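Local structure of ADP-ribosylation factor-binding protein GGA1 (Saccharomyces cerevisiae, 5CN1) at residues L15-H20 with S42-D47; L64-Q69 with I82-S87. The protein may help regulate membrane traffic through the trans-Golgi network and binds ARF1 and ARF2, this chain being its C-terminal gamma-adaptin ear (GAE) domain. All coordinates share one frame; numbering follows the deposited sequence.

Contact 1. Residues L15-H20 with S42-D47; sequences LNQSDH and SNISSD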
loop_
_atom_site.group_PDB
_atom_site.type_symbol
_atom_site.label_atom_id
_atom_site.label_comp_id
_atom_site.label_asym_id
_atom_site.label_seq_id
_atom_site.Cartn_x
_atom_site.Cartn_y
_atom_site.Cartn_z
ATOM N N LEU A 15 -0.760 -6.783 -1.204
ATOM C CA LEU A 15 0.100 -6.052 -2.116
ATOM C C LEU A 15 1.501 -6.637 -2.101
ATOM O O LEU A 15 2.116 -6.809 -3.153
ATOM C CB LEU A 15 0.184 -4.584 -1.705
ATOM C CG LEU A 15 0.942 -3.749 -2.741
ATOM C CD1 LEU A 15 0.033 -3.559 -3.937
ATOM C CD2 LEU A 15 1.386 -2.414 -2.181
ATOM N N ASN A 16 2.010 -6.907 -0.901
ATOM C CA ASN A 16 3.359 -7.459 -0.743
ATOM C C ASN A 16 3.659 -7.980 0.663
ATOM O O ASN A 16 3.171 -7.464 1.691
ATOM C CB ASN A 16 4.416 -6.404 -1.092
ATOM C CG ASN A 16 5.807 -6.982 -1.186
ATOM O OD1 ASN A 16 6.620 -6.843 -0.273
ATOM N ND2 ASN A 16 6.078 -7.649 -2.264
ATOM N N GLN A 17 4.518 -8.985 0.680
ATOM C CA GLN A 17 4.863 -9.711 1.886
ATOM C C GLN A 17 6.339 -10.104 1.806
ATOM O O GLN A 17 6.713 -10.998 1.053
ATOM C CB GLN A 17 3.963 -10.951 1.996
ATOM C CG GLN A 17 4.302 -11.923 3.111
ATOM C CD GLN A 17 3.801 -11.446 4.449
ATOM O OE1 GLN A 17 2.763 -11.900 4.943
ATOM N NE2 GLN A 17 4.516 -10.498 5.033
ATOM N N SER A 18 7.169 -9.415 2.577
ATOM C CA SER A 18 8.604 -9.689 2.603
ATOM C C SER A 18 8.874 -10.402 3.924
ATOM O O SER A 18 7.942 -10.845 4.584
ATOM C CB SER A 18 9.418 -8.375 2.524
ATOM O OG SER A 18 9.375 -7.649 3.764
ATOM N N ASP A 19 10.142 -10.467 4.315
ATOM C CA ASP A 19 10.535 -11.054 5.601
ATOM C C ASP A 19 10.219 -10.189 6.820
ATOM O O ASP A 19 10.360 -10.633 7.970
ATOM C CB ASP A 19 12.031 -11.378 5.571
ATOM C CG ASP A 19 12.331 -12.570 4.687
ATOM O OD1 ASP A 19 11.422 -13.411 4.539
ATOM O OD2 ASP A 19 13.444 -12.684 4.152
ATOM N N HIS A 20 9.804 -8.953 6.580
ATOM C CA HIS A 20 9.688 -7.993 7.661
ATOM C C HIS A 20 8.353 -7.312 7.723
ATOM O O HIS A 20 7.933 -6.882 8.794
ATOM C CB HIS A 20 10.768 -6.925 7.507
ATOM C CG HIS A 20 12.147 -7.484 7.456
ATOM N ND1 HIS A 20 12.938 -7.605 8.580
ATOM C CD2 HIS A 20 12.871 -7.985 6.422
ATOM C CE1 HIS A 20 14.097 -8.148 8.241
ATOM N NE2 HIS A 20 14.083 -8.389 6.937
ATOM N N SER A 42 1.628 -4.175 8.109
ATOM C CA SER A 42 1.885 -5.065 9.254
ATOM C C SER A 42 3.356 -5.459 9.413
ATOM O O SER A 42 3.989 -5.931 8.467
ATOM C CB SER A 42 0.997 -6.319 9.148
ATOM O OG SER A 42 -0.361 -5.970 9.409
ATOM N N ASN A 43 3.895 -5.225 10.603
ATOM C CA ASN A 43 5.212 -5.717 10.984
ATOM C C ASN A 43 5.127 -7.165 11.439
ATOM O O ASN A 43 4.627 -7.430 12.511
ATOM C CB ASN A 43 5.819 -4.896 12.135
ATOM C CG ASN A 43 7.278 -5.288 12.428
ATOM O OD1 ASN A 43 7.803 -6.247 11.868
ATOM N ND2 ASN A 43 7.931 -4.532 13.269
ATOM N N ILE A 44 5.673 -8.080 10.653
ATOM C CA ILE A 44 5.677 -9.507 10.998
ATOM C C ILE A 44 7.028 -9.966 11.542
ATOM O O ILE A 44 7.306 -11.160 11.571
ATOM C CB ILE A 44 5.308 -10.413 9.790
ATOM C CG1 ILE A 44 6.107 -10.019 8.542
ATOM C CG2 ILE A 44 3.810 -10.370 9.526
ATOM C CD1 ILE A 44 6.222 -11.127 7.522
ATOM N N SER A 45 7.858 -9.034 11.994
ATOM C CA SER A 45 9.166 -9.383 12.551
ATOM C C SER A 45 9.199 -9.038 14.030
ATOM O O SER A 45 8.296 -8.366 14.532
ATOM C CB SER A 45 10.284 -8.632 11.816
ATOM O OG SER A 45 10.482 -7.342 12.379
ATOM N N SER A 46 10.276 -9.460 14.689
ATOM C CA SER A 46 10.479 -9.292 16.138
ATOM C C SER A 46 11.212 -8.003 16.531
ATOM O O SER A 46 11.547 -7.823 17.695
ATOM C CB SER A 46 11.275 -10.494 16.690
ATOM N N ASP A 47 11.483 -7.131 15.556
ATOM C CA ASP A 47 12.108 -5.821 15.806
ATOM C C ASP A 47 11.264 -4.732 15.180
ATOM O O ASP A 47 10.674 -4.961 14.123
ATOM C CB ASP A 47 13.528 -5.753 15.252
ATOM C CG ASP A 47 14.520 -6.568 16.080
ATOM O OD1 ASP A 47 14.575 -7.786 15.866
ATOM O OD2 ASP A 47 15.245 -5.992 16.931
#
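Asn-43 OD1, lying close against the backbone carbonyl of His-20, is gripped twice by Ser-45. The hydroxyl bond, 2.9 Å from Ser-45 OG to Asn-43 OD1, lies in the carbonyl plane and meets a lone pair. Ser-45 N approaches the same Asn-43 OD1 from above that plane at 2.8 Å and closes an Asx turn. At the other end of the amide, Asn-43 ND2 gives a nearly straight bond (171°) of 2.9 Å to Asp-47 O, which lies in the plane of the amide. With both ends engaged, the amide's rotation is fixed and the turn 43-47 is braced from within.

His-20 O and Asn-43 OD1, both acceptors, stand 3.1 Å apart without bonding; what ties His-20 O across is Ile-44 N, at 3.2 Å, in the one hydrogen bond between the segments. It is bent, with the donor well above the carbonyl plane. On the facing segment, Ser-18 OG accepts from His-20 N in an ST turn and is also bonded to Glu-116.

Ile-44 points toward 15-20. Its CG1, set between the backbone N and the carbonyl carbon (chi1 48°), sends CD1 to within 3.4 Å of Ser-18 O and against NE2 of Gln-17, whose chain bends at chi2 and crosses the isoleucine obliquely. Ser-45 CB comes at a slant to the His-20 ring.

Strands 16-17 and 34-43 both pair with strand 21-29, and Gln-17, Ser-42 and Ile-44 all rest on its Arg-22, while Ser-18 and His-20 touch Tyr-107 on strand 100-109 of the second sheet.

Contact 2. Residues L64-Q69 with I82-S87; sequences LSLQPQ and IKQIAS
Leu-66 and Ala-86 meet on the well-packed face of this antiparallel pair, where Leu-66 CD2 lies 3.7 Å from Ala-86 CB. They form a non-hydrogen-bonded pair, next to the hydrogen-bonded pair Ser-65 and Ser-87. There the backbones hold each other both ways, Ser-65 N to Ser-87 O at 2.9 Å and Ser-87 N to Ser-65 O at 2.8 Å. One step on, Gln-67 N bonds to Ile-85 O at 2.8 Å.

Gln-84 shares the face of Ala-86. With CG anti to the backbone N (chi1 -177°) and the chain extended, it reaches the backbone carbonyl of Gln-67 and crosses the side chain of Gln-69 at an angle, bringing Gln-84 CG to 3.2 Å from Gln-67 O. Ile-82 continues the row, its CG2 branch 3.8 Å from Gln-69 CB. This face looks into a beta sandwich, the immunoglobulin-like fold of adaptin ear domains: Leu-66, Gln-69 and Gln-84 touch Val-56, Phe-52 and Leu-54, respectively, of strand 52-56 in the other sheet. An alanine in place of Gln-84 would probably open a gap beside the 67-69 backbone and leave the side chain of Gln-69 without the chain it crosses.

The face carrying Ser-65 and Ser-87 is looser and more open to solvent. Ser-65 CB rests near Ser-87 OG, and the two hydroxyls stand 3.7 Å apart, OG to OG. Beside them the exposed Gln-67 lies along Ile-85, both pointing the same way, the flat amide passing CB and CG2 of the isoleucine. Past Gln-67 the ladder slips by one residue, and Gln-69 stays close: its CA approaches Lys-83 O at 3.5 Å in a CA-H...O contact, while the hydroxyl of Ser-70 takes up Lys-83 N.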
loop_
_atom_site.group_PDB
_atom_site.type_symbol
_atom_site.label_atom_id
_atom_site.label_comp_id
_atom_site.label_asym_id
_atom_site.label_seq_id
_atom_site.Cartn_x
_atom_site.Cartn_y
_atom_site.Cartn_z
ATOM N N LEU A 64 -4.586 9.148 -9.225
ATOM C CA LEU A 64 -4.304 8.524 -7.945
ATOM C C LEU A 64 -4.341 9.618 -6.905
ATOM O O LEU A 64 -3.734 10.655 -7.086
ATOM C CB LEU A 64 -2.930 7.877 -7.995
ATOM C CG LEU A 64 -2.219 7.195 -6.817
ATOM C CD1 LEU A 64 -1.425 8.214 -6.022
ATOM C CD2 LEU A 64 -3.116 6.372 -5.914
ATOM N N SER A 65 -5.088 9.386 -5.833
ATOM C CA SER A 65 -5.215 10.324 -4.753
ATOM C C SER A 65 -4.720 9.560 -3.519
ATOM O O SER A 65 -5.192 8.476 -3.219
ATOM C CB SER A 65 -6.671 10.794 -4.673
ATOM O OG SER A 65 -7.026 11.311 -3.419
ATOM N N LEU A 66 -3.694 10.094 -2.870
ATOM C CA LEU A 66 -3.063 9.467 -1.726
ATOM C C LEU A 66 -3.261 10.334 -0.512
ATOM O O LEU A 66 -2.920 11.516 -0.554
ATOM C CB LEU A 66 -1.551 9.323 -1.953
ATOM C CG LEU A 66 -0.933 7.955 -2.240
ATOM C CD1 LEU A 66 0.585 8.015 -2.079
ATOM C CD2 LEU A 66 -1.488 6.894 -1.317
ATOM N N GLN A 67 -3.790 9.760 0.565
ATOM C CA GLN A 67 -3.891 10.486 1.824
ATOM C C GLN A 67 -2.677 10.208 2.656
ATOM O O GLN A 67 -1.983 9.221 2.424
ATOM C CB GLN A 67 -5.145 10.087 2.591
ATOM C CG GLN A 67 -6.418 10.621 1.954
ATOM C CD GLN A 67 -7.689 10.245 2.717
ATOM O OE1 GLN A 67 -7.685 10.100 3.950
ATOM N NE2 GLN A 67 -8.796 10.105 1.978
ATOM N N PRO A 68 -2.408 11.076 3.645
ATOM C CA PRO A 68 -1.278 10.783 4.525
ATOM C C PRO A 68 -1.580 9.581 5.412
ATOM O O PRO A 68 -2.714 9.365 5.824
ATOM C CB PRO A 68 -1.112 12.063 5.360
ATOM C CG PRO A 68 -2.425 12.783 5.276
ATOM C CD PRO A 68 -3.151 12.292 4.046
ATOM N N GLN A 69 -0.558 8.792 5.675
ATOM C CA GLN A 69 -0.678 7.608 6.511
ATOM C C GLN A 69 -0.890 7.939 7.978
ATOM O O GLN A 69 -0.559 9.029 8.399
ATOM C CB GLN A 69 0.559 6.737 6.338
ATOM C CG GLN A 69 1.874 7.409 6.682
ATOM C CD GLN A 69 3.084 6.569 6.341
ATOM O OE1 GLN A 69 4.152 6.801 6.876
ATOM N NE2 GLN A 69 2.939 5.616 5.443
ATOM N N ILE A 82 -0.277 0.708 10.873
ATOM C CA ILE A 82 -0.489 1.922 10.124
ATOM C C ILE A 82 -1.491 1.606 9.041
ATOM O O ILE A 82 -1.482 0.512 8.485
ATOM C CB ILE A 82 0.798 2.449 9.454
ATOM C CG1 ILE A 82 1.880 2.812 10.472
ATOM C CG2 ILE A 82 0.517 3.706 8.646
ATOM C CD1 ILE A 82 3.235 2.929 9.790
ATOM N N LYS A 83 -2.324 2.603 8.767
ATOM C CA LYS A 83 -3.342 2.591 7.740
ATOM C C LYS A 83 -3.168 3.845 6.861
ATOM O O LYS A 83 -2.830 4.928 7.329
ATOM C CB LYS A 83 -4.724 2.663 8.410
ATOM C CG LYS A 83 -5.896 2.925 7.480
ATOM C CD LYS A 83 -7.171 3.305 8.229
ATOM C CE LYS A 83 -8.102 2.121 8.466
ATOM N NZ LYS A 83 -9.543 2.504 8.325
ATOM N N GLN A 84 -3.449 3.700 5.586
ATOM C CA GLN A 84 -3.349 4.830 4.650
ATOM C C GLN A 84 -4.378 4.634 3.565
ATOM O O GLN A 84 -4.428 3.568 2.923
ATOM C CB GLN A 84 -1.964 4.875 4.006
ATOM C CG GLN A 84 -1.757 6.060 3.063
ATOM C CD GLN A 84 -0.301 6.225 2.612
ATOM O OE1 GLN A 84 0.106 7.323 2.253
ATOM N NE2 GLN A 84 0.480 5.144 2.641
ATOM N N ILE A 85 -5.158 5.678 3.344
ATOM C CA ILE A 85 -6.177 5.655 2.313
ATOM C C ILE A 85 -5.647 6.237 0.988
ATOM O O ILE A 85 -5.025 7.319 0.962
ATOM C CB ILE A 85 -7.408 6.463 2.719
ATOM C CG1 ILE A 85 -7.895 6.102 4.135
ATOM C CG2 ILE A 85 -8.511 6.265 1.680
ATOM C CD1 ILE A 85 -8.499 4.725 4.277
ATOM N N ALA A 86 -5.921 5.504 -0.090
ATOM C CA ALA A 86 -5.706 5.929 -1.452
ATOM C C ALA A 86 -7.003 5.756 -2.241
ATOM O O ALA A 86 -7.870 4.979 -1.857
ATOM C CB ALA A 86 -4.611 5.093 -2.092
ATOM N N SER A 87 -7.138 6.479 -3.342
ATOM C CA SER A 87 -8.164 6.184 -4.331
ATOM C C SER A 87 -7.592 6.233 -5.746
ATOM O O SER A 87 -6.549 6.867 -6.028
ATOM C CB SER A 87 -9.363 7.102 -4.184
ATOM O OG SER A 87 -9.025 8.426 -4.509
#

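Contacts 1 and 2 meet the same sheet on opposite sides of the chain's centre, their own centres 19 Å apart and their nearest atoms about 6 Å apart. They follow one another in the chain, 15-20 with 42-47 closing before 64-69 with 82-87 begins. Strands 34-43 and 82-89 are neighbours, so the strand that ends in contact 1 is bonded along its edge to the one that carries contact 2, as at Tyr-41 with Ile-82. The loop leading into strand 82-89 forms a second link: Leu-74 is touched by both Asn-43 and Ile-82, and Asp-80 N bonds Ser-42 OG.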